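Local coordinates for Non-structural protein 3 (Porcine deltacoronavirus, PDB 6LN0) that probably cleaves the viral polyprotein through a papain-like protease domain, which follows a macro domain that may bind ADP-ribose in the same chain, at residues Phe269-Tyr274 against Cys399-Gly404; Ala301-Arg306 against Pro313-Ser318; Leu319-Ser324 against Thr342-Val347; Lys357-Cys360 against Val365-Pro368. All blocks are in the same frame, centred on the assembly; numbering follows the deposited sequence.

Contact 1: residues Phe269-Tyr274 against Cys399-Gly404; sequences FQNTAY and CWYTNG
The turn that follows helix 260-270 and the end of strand 398-402 stay well apart, with Asn271 CA and Asn403 CA the nearest pair at 8.6 Å, so side chains have to bridge the interval. Only about 102 Å² is buried, most of it on Asn271 and Tyr401. Tyr401 places CG opposite its backbone N (chi1 169°), which sends the phenol off the strand towards the helix end. There Tyr401 OH gives a weak hydrogen bond to Asn271 OD1 at 2.6 Å. Asn271 OD1 comes to the hydroxyl obliquely, with the ring carbons almost as near, 3.0 Å to Tyr401 CZ and 3.1 Å to Tyr401 CE2, an approach consistent with a weak bond. The amide and ring planes differ by just 27°, although the two side chains cross at about a right angle. Asn403 adds little, its ND2 being 4.0 Å from Asn271 ND2, but its backbone N sits over one face of the Tyr401 ring. Asn403 OD1 turns back to accept from Gly404 N at 2.9 Å, which ties down the chain leaving the strand. On the helix side, Phe269 O receives both Thr272 N and Thr272 OG1, and Thr272 OG1 in turn accepts from Tyr274 N at 3.3 Å. That last bond, with 172° at the hydrogen, makes an ST turn directly after Asn271. The whole joins the C-terminal end of a helix to an outermost strand of the mixed sheet, within the helix-on-sheet packing of a papain-like protease fold.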
loop_
_atom_site.group_PDB
_atom_site.type_symbol
_atom_site.label_atom_id
_atom_site.label_comp_id
_atom_site.label_asym_id
_atom_site.label_seq_id
_atom_site.Cartn_x
_atom_site.Cartn_y
_atom_site.Cartn_z
ATOM N N PHE A 269 32.742 -12.141 -5.069
ATOM C CA PHE A 269 32.868 -10.691 -5.144
ATOM C C PHE A 269 33.960 -10.199 -4.206
ATOM O O PHE A 269 34.768 -9.340 -4.576
ATOM C CB PHE A 269 31.531 -9.991 -4.827
ATOM C CG PHE A 269 31.623 -8.500 -4.923
ATOM C CD1 PHE A 269 32.003 -7.740 -3.828
ATOM C CD2 PHE A 269 31.429 -7.864 -6.133
ATOM C CE1 PHE A 269 32.157 -6.376 -3.937
ATOM C CE2 PHE A 269 31.584 -6.494 -6.249
ATOM C CZ PHE A 269 31.929 -5.749 -5.148
ATOM N N GLN A 270 34.006 -10.743 -2.991
ATOM C CA GLN A 270 35.032 -10.348 -2.037
ATOM C C GLN A 270 36.442 -10.591 -2.565
ATOM O O GLN A 270 37.373 -9.908 -2.125
ATOM C CB GLN A 270 34.821 -11.087 -0.712
ATOM C CG GLN A 270 33.614 -10.585 0.084
ATOM C CD GLN A 270 33.475 -11.262 1.430
ATOM O OE1 GLN A 270 34.050 -10.812 2.423
ATOM N NE2 GLN A 270 32.717 -12.362 1.472
ATOM N N ASN A 271 36.621 -11.529 -3.502
ATOM C CA ASN A 271 37.931 -11.784 -4.085
ATOM C C ASN A 271 38.164 -11.028 -5.381
ATOM O O ASN A 271 39.059 -11.403 -6.144
ATOM C CB ASN A 271 38.142 -13.284 -4.311
ATOM C CG ASN A 271 38.569 -13.995 -3.038
ATOM O OD1 ASN A 271 37.789 -14.744 -2.443
ATOM N ND2 ASN A 271 39.789 -13.720 -2.585
ATOM N N THR A 272 37.378 -9.997 -5.658
ATOM C CA THR A 272 37.695 -9.064 -6.727
ATOM C C THR A 272 38.122 -7.733 -6.122
ATOM O O THR A 272 38.213 -7.569 -4.905
ATOM C CB THR A 272 36.512 -8.844 -7.661
ATOM O OG1 THR A 272 35.655 -7.879 -7.056
ATOM C CG2 THR A 272 35.754 -10.122 -7.874
ATOM N N ALA A 273 38.383 -6.766 -6.990
ATOM C CA ALA A 273 38.887 -5.477 -6.555
ATOM C C ALA A 273 37.852 -4.377 -6.709
ATOM O O ALA A 273 38.198 -3.198 -6.601
ATOM C CB ALA A 273 40.156 -5.126 -7.328
ATOM N N TYR A 274 36.593 -4.734 -6.949
ATOM C CA TYR A 274 35.559 -3.767 -7.281
ATOM C C TYR A 274 35.091 -3.029 -6.032
ATOM O O TYR A 274 35.218 -3.525 -4.912
ATOM C CB TYR A 274 34.371 -4.466 -7.943
ATOM C CG TYR A 274 34.688 -5.203 -9.227
ATOM C CD1 TYR A 274 35.518 -4.643 -10.193
ATOM C CD2 TYR A 274 34.149 -6.458 -9.473
ATOM C CE1 TYR A 274 35.799 -5.321 -11.363
ATOM C CE2 TYR A 274 34.420 -7.144 -10.627
ATOM C CZ TYR A 274 35.245 -6.575 -11.583
ATOM O OH TYR A 274 35.517 -7.258 -12.759
ATOM N N CYS A 399 26.031 -24.769 -4.562
ATOM C CA CYS A 399 27.025 -23.948 -5.236
ATOM C C CYS A 399 27.914 -23.323 -4.182
ATOM O O CYS A 399 27.477 -23.092 -3.048
ATOM C CB CYS A 399 26.372 -22.867 -6.123
ATOM S SG CYS A 399 25.451 -21.623 -5.275
ATOM N N TRP A 400 29.164 -23.058 -4.552
ATOM C CA TRP A 400 30.111 -22.699 -3.512
ATOM C C TRP A 400 31.271 -21.969 -4.150
ATOM O O TRP A 400 31.602 -22.203 -5.318
ATOM C CB TRP A 400 30.612 -23.938 -2.753
ATOM C CG TRP A 400 31.468 -24.849 -3.591
ATOM C CD1 TRP A 400 32.812 -24.752 -3.773
ATOM C CD2 TRP A 400 31.040 -25.985 -4.368
ATOM N NE1 TRP A 400 33.256 -25.754 -4.609
ATOM C CE2 TRP A 400 32.190 -26.525 -4.985
ATOM C CE3 TRP A 400 29.805 -26.603 -4.589
ATOM C CZ2 TRP A 400 32.141 -27.648 -5.809
ATOM C CZ3 TRP A 400 29.757 -27.718 -5.419
ATOM C CH2 TRP A 400 30.920 -28.231 -6.012
ATOM N N TYR A 401 31.890 -21.094 -3.368
ATOM C CA TYR A 401 33.081 -20.402 -3.826
ATOM C C TYR A 401 34.304 -21.295 -3.653
ATOM O O TYR A 401 34.430 -22.027 -2.668
ATOM C CB TYR A 401 33.275 -19.107 -3.050
ATOM C CG TYR A 401 34.618 -18.474 -3.295
ATOM C CD1 TYR A 401 35.030 -18.158 -4.586
ATOM C CD2 TYR A 401 35.477 -18.191 -2.245
ATOM C CE1 TYR A 401 36.263 -17.581 -4.818
ATOM C CE2 TYR A 401 36.710 -17.610 -2.468
ATOM C CZ TYR A 401 37.100 -17.307 -3.758
ATOM O OH TYR A 401 38.330 -16.730 -3.986
ATOM N N THR A 402 35.203 -21.235 -4.620
ATOM C CA THR A 402 36.487 -21.899 -4.510
ATOM C C THR A 402 37.541 -20.980 -5.100
ATOM O O THR A 402 37.399 -20.521 -6.235
ATOM C CB THR A 402 36.480 -23.260 -5.225
ATOM O OG1 THR A 402 37.821 -23.741 -5.350
ATOM C CG2 THR A 402 35.855 -23.157 -6.609
ATOM N N ASN A 403 38.560 -20.666 -4.310
ATOM C CA ASN A 403 39.768 -20.104 -4.877
ATOM C C ASN A 403 40.435 -21.172 -5.738
ATOM O O ASN A 403 40.132 -22.357 -5.642
ATOM C CB ASN A 403 40.696 -19.607 -3.768
ATOM C CG ASN A 403 41.496 -18.395 -4.171
ATOM O OD1 ASN A 403 42.209 -18.412 -5.182
ATOM N ND2 ASN A 403 41.379 -17.320 -3.381
ATOM N N GLY A 404 41.345 -20.751 -6.596
ATOM C CA GLY A 404 41.772 -21.630 -7.683
ATOM C C GLY A 404 42.328 -22.988 -7.259
ATOM O O GLY A 404 42.347 -23.933 -8.056
#

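Contact 2: residues Ala301-Arg306 against Pro313-Ser318; sequences ASTNRR and PQQVIS
Thr303 and Gln315 form the close-packed half of this contact, where the chain leaving helix 293-302 meets the first turns of helix 313-322. Their CA atoms are 6.7 Å apart, the shortest such spacing between the two segments. Thr303 is buried and turns the carbon side of its side chain to the glutamine: Thr303 CB is 3.7 Å from Gln315 NE2, and Thr303 CG2 is 4.1 Å from Gln315 CB. Its chi1 of 61° leaves OG1 on another bearing, where it bonds to Ile299 O in the preceding helical turn. The threonine therefore presents carbon to the amide and keeps its hydroxyl for its own helix. Gln315, extended beyond CG, runs across this surface until its amide lies alongside the threonine backbone, where Gln315 NE2 makes a weak bond to Thr303 O at 3.5 Å.

The other half is looser and polar, between two partly exposed side chains. Arg305 NH2 donates to Gln315 OE1 at 2.9 Å, with 141° at the hydrogen. The oxygen stands at the guanidinium edge, somewhat tilted from its plane, and the guanidinium and amide planes are 77° apart, so one NH2 group reaches the oxygen and no flat two-bond pairing forms. A long, weak ion pair links Arg305 NH1 to Glu309 in the intervening loop. Gln315 thus uses both ends of its amide, as acceptor from a cation and as weak donor to a backbone carbonyl; the two bonds are consistent with the modelled orientation of the amide and let a neutral side chain tie the post-helix turn to the next helix.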
loop_
_atom_site.group_PDB
_atom_site.type_symbol
_atom_site.label_atom_id
_atom_site.label_comp_id
_atom_site.label_asym_id
_atom_site.label_seq_id
_atom_site.Cartn_x
_atom_site.Cartn_y
_atom_site.Cartn_z
ATOM N N ALA A 301 15.831 -9.564 -3.016
ATOM C CA ALA A 301 14.817 -8.766 -3.713
ATOM C C ALA A 301 15.263 -8.396 -5.126
ATOM O O ALA A 301 14.440 -8.322 -6.044
ATOM C CB ALA A 301 14.491 -7.498 -2.920
ATOM N N SER A 302 16.559 -8.140 -5.318
ATOM C CA SER A 302 17.044 -7.808 -6.656
ATOM C C SER A 302 16.963 -9.000 -7.612
ATOM O O SER A 302 16.787 -8.799 -8.819
ATOM C CB SER A 302 18.483 -7.291 -6.590
ATOM O OG SER A 302 18.573 -6.133 -5.777
ATOM N N THR A 303 17.102 -10.234 -7.111
ATOM C CA THR A 303 17.061 -11.413 -7.971
ATOM C C THR A 303 15.733 -12.155 -7.876
ATOM O O THR A 303 15.600 -13.244 -8.436
ATOM C CB THR A 303 18.243 -12.365 -7.670
ATOM O OG1 THR A 303 18.196 -12.832 -6.321
ATOM C CG2 THR A 303 19.555 -11.663 -7.842
ATOM N N ASN A 304 14.736 -11.576 -7.199
ATOM C CA ASN A 304 13.373 -12.103 -7.197
ATOM C C ASN A 304 13.329 -13.517 -6.618
ATOM O O ASN A 304 12.761 -14.440 -7.194
ATOM C CB ASN A 304 12.764 -12.060 -8.599
ATOM C CG ASN A 304 12.662 -10.658 -9.131
ATOM O OD1 ASN A 304 11.959 -9.835 -8.568
ATOM N ND2 ASN A 304 13.367 -10.372 -10.209
ATOM N N ARG A 305 13.931 -13.678 -5.453
ATOM C CA ARG A 305 13.880 -14.931 -4.728
ATOM C C ARG A 305 13.245 -14.690 -3.374
ATOM O O ARG A 305 13.192 -13.561 -2.885
ATOM C CB ARG A 305 15.280 -15.528 -4.526
ATOM C CG ARG A 305 16.064 -15.654 -5.791
ATOM C CD ARG A 305 15.435 -16.683 -6.697
ATOM N NE ARG A 305 16.279 -16.885 -7.864
ATOM C CZ ARG A 305 15.975 -17.693 -8.870
ATOM N NH1 ARG A 305 14.831 -18.372 -8.841
ATOM N NH2 ARG A 305 16.813 -17.823 -9.898
ATOM N N ARG A 306 12.797 -15.771 -2.754
ATOM C CA ARG A 306 12.378 -15.733 -1.366
ATOM C C ARG A 306 13.280 -16.644 -0.548
ATOM O O ARG A 306 13.750 -17.677 -1.026
ATOM C CB ARG A 306 10.916 -16.144 -1.218
ATOM C CG ARG A 306 9.979 -15.449 -2.205
ATOM C CD ARG A 306 10.088 -13.918 -2.120
ATOM N NE ARG A 306 9.793 -13.402 -0.779
ATOM C CZ ARG A 306 8.575 -13.076 -0.338
ATOM N NH1 ARG A 306 7.518 -13.209 -1.130
ATOM N NH2 ARG A 306 8.421 -12.614 0.897
ATOM N N PRO A 313 23.668 -18.502 -8.787
ATOM C CA PRO A 313 24.822 -17.704 -8.357
ATOM C C PRO A 313 25.317 -16.742 -9.425
ATOM O O PRO A 313 25.885 -15.709 -9.064
ATOM C CB PRO A 313 25.876 -18.769 -7.999
ATOM C CG PRO A 313 25.510 -19.939 -8.798
ATOM C CD PRO A 313 24.008 -19.929 -8.920
ATOM N N GLN A 314 25.128 -17.045 -10.720
ATOM C CA GLN A 314 25.480 -16.082 -11.772
ATOM C C GLN A 314 24.680 -14.796 -11.620
ATOM O O GLN A 314 25.217 -13.697 -11.807
ATOM C CB GLN A 314 25.231 -16.663 -13.170
ATOM C CG GLN A 314 25.995 -17.891 -13.509
ATOM C CD GLN A 314 25.699 -18.390 -14.915
ATOM O OE1 GLN A 314 24.684 -18.024 -15.515
ATOM N NE2 GLN A 314 26.596 -19.237 -15.453
ATOM N N GLN A 315 23.382 -14.925 -11.311
ATOM C CA GLN A 315 22.538 -13.772 -11.002
ATOM C C GLN A 315 23.159 -12.903 -9.914
ATOM O O GLN A 315 23.225 -11.677 -10.038
ATOM C CB GLN A 315 21.155 -14.246 -10.555
ATOM C CG GLN A 315 20.053 -14.213 -11.607
ATOM C CD GLN A 315 18.663 -14.427 -10.981
ATOM O OE1 GLN A 315 18.398 -15.464 -10.358
ATOM N NE2 GLN A 315 17.779 -13.440 -11.135
ATOM N N VAL A 316 23.633 -13.528 -8.840
ATOM C CA VAL A 316 24.162 -12.762 -7.718
ATOM C C VAL A 316 25.423 -12.013 -8.131
ATOM O O VAL A 316 25.509 -10.789 -7.983
ATOM C CB VAL A 316 24.416 -13.679 -6.512
ATOM C CG1 VAL A 316 25.074 -12.898 -5.382
ATOM C CG2 VAL A 316 23.114 -14.341 -6.082
ATOM N N ILE A 317 26.425 -12.732 -8.657
ATOM C CA ILE A 317 27.682 -12.059 -8.963
ATOM C C ILE A 317 27.469 -10.988 -10.029
ATOM O O ILE A 317 28.131 -9.943 -10.011
ATOM C CB ILE A 317 28.789 -13.066 -9.368
ATOM C CG1 ILE A 317 30.097 -12.313 -9.523
ATOM C CG2 ILE A 317 28.491 -13.777 -10.687
ATOM C CD1 ILE A 317 30.505 -11.591 -8.259
ATOM N N SER A 318 26.535 -11.211 -10.949
ATOM C CA SER A 318 26.278 -10.206 -11.968
ATOM C C SER A 318 25.576 -8.990 -11.375
ATOM O O SER A 318 25.843 -7.852 -11.781
ATOM C CB SER A 318 25.458 -10.809 -13.101
ATOM O OG SER A 318 24.721 -9.788 -13.762
#

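Contact 3: residues Leu319-Ser324 against Thr342-Val347; sequences LLVSNS and TGVISV
With chi1 at 162°, Val321 carries CG1 out opposite its backbone N and over the strand-side chain, while a chi1 of -58° at Val344 swings its own CG1 back to meet it. The result is an apolar contact of two branched side chains set at a slant: Val344 CG1 lies 3.6 Å from Val321 CB and 3.8 Å from Val321 CG2. Val321 CG1 touches Val344 CG1 at 3.7 Å and also meets backbone, 3.6 Å from Gly343 C. Gly343 has phi 78°, a positive value that by itself favours glycine. No hydrogen bond crosses, and the buried area is about 135 Å². The helix end is held internally: Leu319 O accepts from Asn323 ND2 at 3.0 Å and from Asn323 N, the two donors reaching it from opposite faces of the carbonyl plane, and Asn323 OD1 takes a bond from Arg277. Around the contact, Tyr274, Ala326 and Val378 also pack on Val321, and Val344 shares Val378. Helix 313-322 thus meets a broken part of strand 338-346 and, beside it, strand 376-383, while Leu320 turns to helix 293-302 through Trp298 and Ile299.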
loop_
_atom_site.group_PDB
_atom_site.type_symbol
_atom_site.label_atom_id
_atom_site.label_comp_id
_atom_site.label_asym_id
_atom_site.label_seq_id
_atom_site.Cartn_x
_atom_site.Cartn_y
_atom_site.Cartn_z
ATOM N N LEU A 319 24.684 -9.208 -10.403
ATOM C CA LEU A 319 24.068 -8.093 -9.692
ATOM C C LEU A 319 25.112 -7.263 -8.958
ATOM O O LEU A 319 25.138 -6.034 -9.073
ATOM C CB LEU A 319 23.021 -8.612 -8.708
ATOM C CG LEU A 319 22.571 -7.535 -7.727
ATOM C CD1 LEU A 319 21.552 -6.661 -8.401
ATOM C CD2 LEU A 319 22.009 -8.172 -6.477
ATOM N N LEU A 320 25.999 -7.919 -8.212
ATOM C CA LEU A 320 26.996 -7.191 -7.437
ATOM C C LEU A 320 27.923 -6.395 -8.338
ATOM O O LEU A 320 28.177 -5.208 -8.091
ATOM C CB LEU A 320 27.800 -8.162 -6.576
ATOM C CG LEU A 320 26.951 -8.977 -5.597
ATOM C CD1 LEU A 320 27.869 -9.866 -4.747
ATOM C CD2 LEU A 320 26.042 -8.067 -4.728
ATOM N N VAL A 321 28.430 -7.034 -9.403
ATOM C CA VAL A 321 29.434 -6.400 -10.262
ATOM C C VAL A 321 28.845 -5.187 -10.981
ATOM O O VAL A 321 29.482 -4.131 -11.080
ATOM C CB VAL A 321 30.017 -7.428 -11.257
ATOM C CG1 VAL A 321 30.703 -6.721 -12.406
ATOM C CG2 VAL A 321 30.980 -8.358 -10.554
ATOM N N SER A 322 27.621 -5.306 -11.475
ATOM C CA SER A 322 27.014 -4.171 -12.157
ATOM C C SER A 322 26.675 -3.011 -11.216
ATOM O O SER A 322 26.451 -1.899 -11.701
ATOM C CB SER A 322 25.759 -4.607 -12.892
ATOM O OG SER A 322 24.775 -4.882 -11.948
ATOM N N ASN A 323 26.624 -3.225 -9.896
ATOM C CA ASN A 323 26.443 -2.132 -8.948
ATOM C C ASN A 323 27.762 -1.617 -8.408
ATOM O O ASN A 323 27.782 -0.942 -7.363
ATOM C CB ASN A 323 25.549 -2.548 -7.788
ATOM C CG ASN A 323 24.109 -2.470 -8.137
ATOM O OD1 ASN A 323 23.463 -1.443 -7.949
ATOM N ND2 ASN A 323 23.579 -3.560 -8.642
ATOM N N SER A 324 28.854 -1.906 -9.105
ATOM C CA SER A 324 30.187 -1.498 -8.715
ATOM C C SER A 324 30.822 -0.666 -9.828
ATOM O O SER A 324 30.208 -0.378 -10.849
ATOM C CB SER A 324 31.038 -2.726 -8.398
ATOM O OG SER A 324 31.266 -3.469 -9.591
ATOM N N THR A 342 31.666 -2.900 -19.332
ATOM C CA THR A 342 31.337 -2.756 -17.928
ATOM C C THR A 342 30.489 -3.948 -17.525
ATOM O O THR A 342 29.850 -4.579 -18.368
ATOM C CB THR A 342 30.591 -1.446 -17.676
ATOM O OG1 THR A 342 29.278 -1.599 -18.181
ATOM C CG2 THR A 342 31.243 -0.328 -18.438
ATOM N N GLY A 343 30.483 -4.253 -16.232
ATOM C CA GLY A 343 29.756 -5.415 -15.755
ATOM C C GLY A 343 30.522 -6.702 -16.021
ATOM O O GLY A 343 31.694 -6.707 -16.446
ATOM N N VAL A 344 29.835 -7.816 -15.775
ATOM C CA VAL A 344 30.413 -9.123 -16.027
ATOM C C VAL A 344 30.412 -9.406 -17.526
ATOM O O VAL A 344 29.635 -8.837 -18.287
ATOM C CB VAL A 344 29.650 -10.223 -15.263
ATOM C CG1 VAL A 344 29.636 -9.966 -13.773
ATOM C CG2 VAL A 344 28.247 -10.326 -15.807
ATOM N N ILE A 345 31.296 -10.313 -17.955
ATOM C CA ILE A 345 31.248 -10.840 -19.310
ATOM C C ILE A 345 30.397 -12.091 -19.317
ATOM O O ILE A 345 30.651 -13.039 -18.570
ATOM C CB ILE A 345 32.645 -11.164 -19.845
ATOM C CG1 ILE A 345 33.636 -10.051 -19.549
ATOM C CG2 ILE A 345 32.549 -11.444 -21.336
ATOM C CD1 ILE A 345 35.059 -10.433 -20.014
ATOM N N SER A 346 29.431 -12.124 -20.191
ATOM C CA SER A 346 28.533 -13.257 -20.304
ATOM C C SER A 346 29.030 -14.055 -21.507
ATOM O O SER A 346 28.711 -13.733 -22.652
ATOM C CB SER A 346 27.093 -12.762 -20.435
ATOM O OG SER A 346 26.291 -13.671 -21.159
ATOM N N VAL A 347 29.858 -15.066 -21.255
ATOM C CA VAL A 347 30.502 -15.817 -22.337
ATOM C C VAL A 347 29.519 -16.923 -22.699
ATOM O O VAL A 347 29.484 -17.988 -22.079
ATOM C CB VAL A 347 31.869 -16.362 -21.941
ATOM C CG1 VAL A 347 32.555 -16.979 -23.162
ATOM C CG2 VAL A 347 32.721 -15.284 -21.286
#

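Contact 4: residues Lys357-Cys360 against Val365-Pro368; sequences KVYC and VWTP. With ZN (zinc ion), chain B.
Trp366 and Tyr359 pair across the strands as a non-hydrogen-bonded antiparallel pair, with both side chains on one face of the sheet, and Trp366 has the largest buried area of the contact, about 91 Å². Tyr359 CB stands over the six-membered ring of Trp366, 3.7 Å from its centroid and 9° off the normal, a well-defined CH-pi contact. The phenol itself lies neither stacked nor edge-on, its plane 53° from that of the indole. With CG opposite the backbone N (chi1 -180°), the phenol is carried past the indole, Tyr359 CD1 lying 3.9 Å from Trp366 NE1, and its OH bonds to Asp364 in the turn. Lys357 O lies at the indole edge, near the ring plane.

Lys357 contributes mainly carbon. Its extended chain lays Lys357 CD 3.7 Å from Trp366 O, and Lys357 CA makes a CA-H...O contact to Thr367 O at 3.1 Å. Thr367 O also accepts from Val358 N at 3.0 Å, and Thr367 N returns a bond to Val358 O at 2.9 Å, so Val358 and Thr367 make a hydrogen-bonded pair. This is a beta hairpin whose short strand segments are strongly skewed, their N-to-C directions 133° apart. Its tip supplies two of the four zinc ligands, Cys360 and Cys363, with Cys360 SG 2.3 Å from the zinc ion; Cys334 and Cys335 complete the site, as in the zinc-bearing fingers of related coronavirus papain-like proteases. Cys360 N donates to Val365 O at 3.0 Å. On the face of Val358, Cys360 and Thr367, Val358 packs against Phe339 and Ile345, whereas Trp366 touches Val347 and Arg349 in the loop after strand 338-346.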
loop_
_atom_site.group_PDB
_atom_site.type_symbol
_atom_site.label_atom_id
_atom_site.label_comp_id
_atom_site.label_asym_id
_atom_site.label_seq_id
_atom_site.Cartn_x
_atom_site.Cartn_y
_atom_site.Cartn_z
ATOM N N LYS A 357 36.806 -14.457 -22.543
ATOM C CA LYS A 357 36.601 -14.094 -23.940
ATOM C C LYS A 357 35.462 -13.095 -24.082
ATOM O O LYS A 357 34.580 -12.992 -23.228
ATOM C CB LYS A 357 36.304 -15.325 -24.800
ATOM C CG LYS A 357 37.181 -16.552 -24.481
ATOM C CD LYS A 357 37.120 -17.585 -25.604
ATOM C CE LYS A 357 37.642 -18.955 -25.146
ATOM N NZ LYS A 357 37.481 -19.949 -26.243
ATOM N N VAL A 358 35.474 -12.364 -25.190
ATOM C CA VAL A 358 34.326 -11.567 -25.586
ATOM C C VAL A 358 33.943 -11.950 -27.000
ATOM O O VAL A 358 34.704 -12.588 -27.735
ATOM C CB VAL A 358 34.580 -10.051 -25.493
ATOM C CG1 VAL A 358 34.680 -9.625 -24.047
ATOM C CG2 VAL A 358 35.843 -9.640 -26.303
ATOM N N TYR A 359 32.752 -11.530 -27.382
ATOM C CA TYR A 359 32.242 -11.767 -28.717
ATOM C C TYR A 359 32.669 -10.627 -29.629
ATOM O O TYR A 359 32.362 -9.462 -29.365
ATOM C CB TYR A 359 30.722 -11.889 -28.701
ATOM C CG TYR A 359 30.157 -12.138 -30.071
ATOM C CD1 TYR A 359 30.351 -13.352 -30.708
ATOM C CD2 TYR A 359 29.463 -11.156 -30.735
ATOM C CE1 TYR A 359 29.841 -13.584 -31.958
ATOM C CE2 TYR A 359 28.944 -11.378 -31.992
ATOM C CZ TYR A 359 29.132 -12.599 -32.598
ATOM O OH TYR A 359 28.633 -12.841 -33.863
ATOM N N CYS A 360 33.353 -10.966 -30.712
ATOM C CA CYS A 360 33.684 -9.982 -31.730
ATOM C C CYS A 360 32.613 -10.015 -32.813
ATOM O O CYS A 360 32.452 -11.028 -33.502
ATOM C CB CYS A 360 35.055 -10.258 -32.351
ATOM S SG CYS A 360 35.434 -9.035 -33.653
ATOM N N VAL A 365 33.349 -14.485 -33.748
ATOM C CA VAL A 365 34.015 -15.498 -32.940
ATOM C C VAL A 365 34.064 -15.015 -31.499
ATOM O O VAL A 365 34.029 -13.814 -31.221
ATOM C CB VAL A 365 35.461 -15.796 -33.412
ATOM C CG1 VAL A 365 35.449 -16.585 -34.686
ATOM C CG2 VAL A 365 36.218 -14.498 -33.607
ATOM N N TRP A 366 34.177 -15.971 -30.580
ATOM C CA TRP A 366 34.500 -15.706 -29.184
ATOM C C TRP A 366 36.020 -15.670 -29.058
ATOM O O TRP A 366 36.685 -16.700 -29.198
ATOM C CB TRP A 366 33.870 -16.763 -28.282
ATOM C CG TRP A 366 32.402 -16.553 -28.198
ATOM C CD1 TRP A 366 31.454 -17.122 -28.989
ATOM C CD2 TRP A 366 31.702 -15.661 -27.300
ATOM N NE1 TRP A 366 30.205 -16.657 -28.638
ATOM C CE2 TRP A 366 30.325 -15.764 -27.604
ATOM C CE3 TRP A 366 32.105 -14.791 -26.275
ATOM C CZ2 TRP A 366 29.333 -15.022 -26.914
ATOM C CZ3 TRP A 366 31.123 -14.050 -25.587
ATOM C CH2 TRP A 366 29.749 -14.177 -25.912
ATOM N N THR A 367 36.569 -14.472 -28.795
ATOM C CA THR A 367 37.993 -14.197 -28.870
ATOM C C THR A 367 38.578 -13.861 -27.507
ATOM O O THR A 367 37.901 -13.252 -26.676
ATOM C CB THR A 367 38.264 -13.022 -29.807
ATOM O OG1 THR A 367 39.662 -12.742 -29.801
ATOM C CG2 THR A 367 37.517 -11.771 -29.328
ATOM N N PRO A 368 39.829 -14.233 -27.250
ATOM C CA PRO A 368 40.546 -13.642 -26.112
ATOM C C PRO A 368 40.901 -12.186 -26.384
ATOM O O PRO A 368 40.684 -11.678 -27.496
ATOM C CB PRO A 368 41.799 -14.523 -25.988
ATOM C CG PRO A 368 41.485 -15.756 -26.750
ATOM C CD PRO A 368 40.613 -15.310 -27.882
HETATM ZN ZN ZN B . 37.568 -9.693 -34.331
#

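Contact 1 closes a long loop of chain within which contacts 2, 3 and 4 follow in series. Contacts 2 and 3 share helix 313-322 and have centres about 12 Å apart; they touch through Ser302 on Leu319 and Ser318 on Val344. Contact 1 joins both, Phe269 packing on Ile317 and Leu320 and Tyr274 on Val321. Contacts 1, 3 and 4 reach the same mixed sheet, whose outermost strands are 358-360 and 398-402. Contact 4 lies about 17 Å from contact 3, centre to centre, and meets it where Ile345 and Val347 pack on Lys357. Helical packing of the protease domain thus leads continuously to the zinc-bearing end of its sheet.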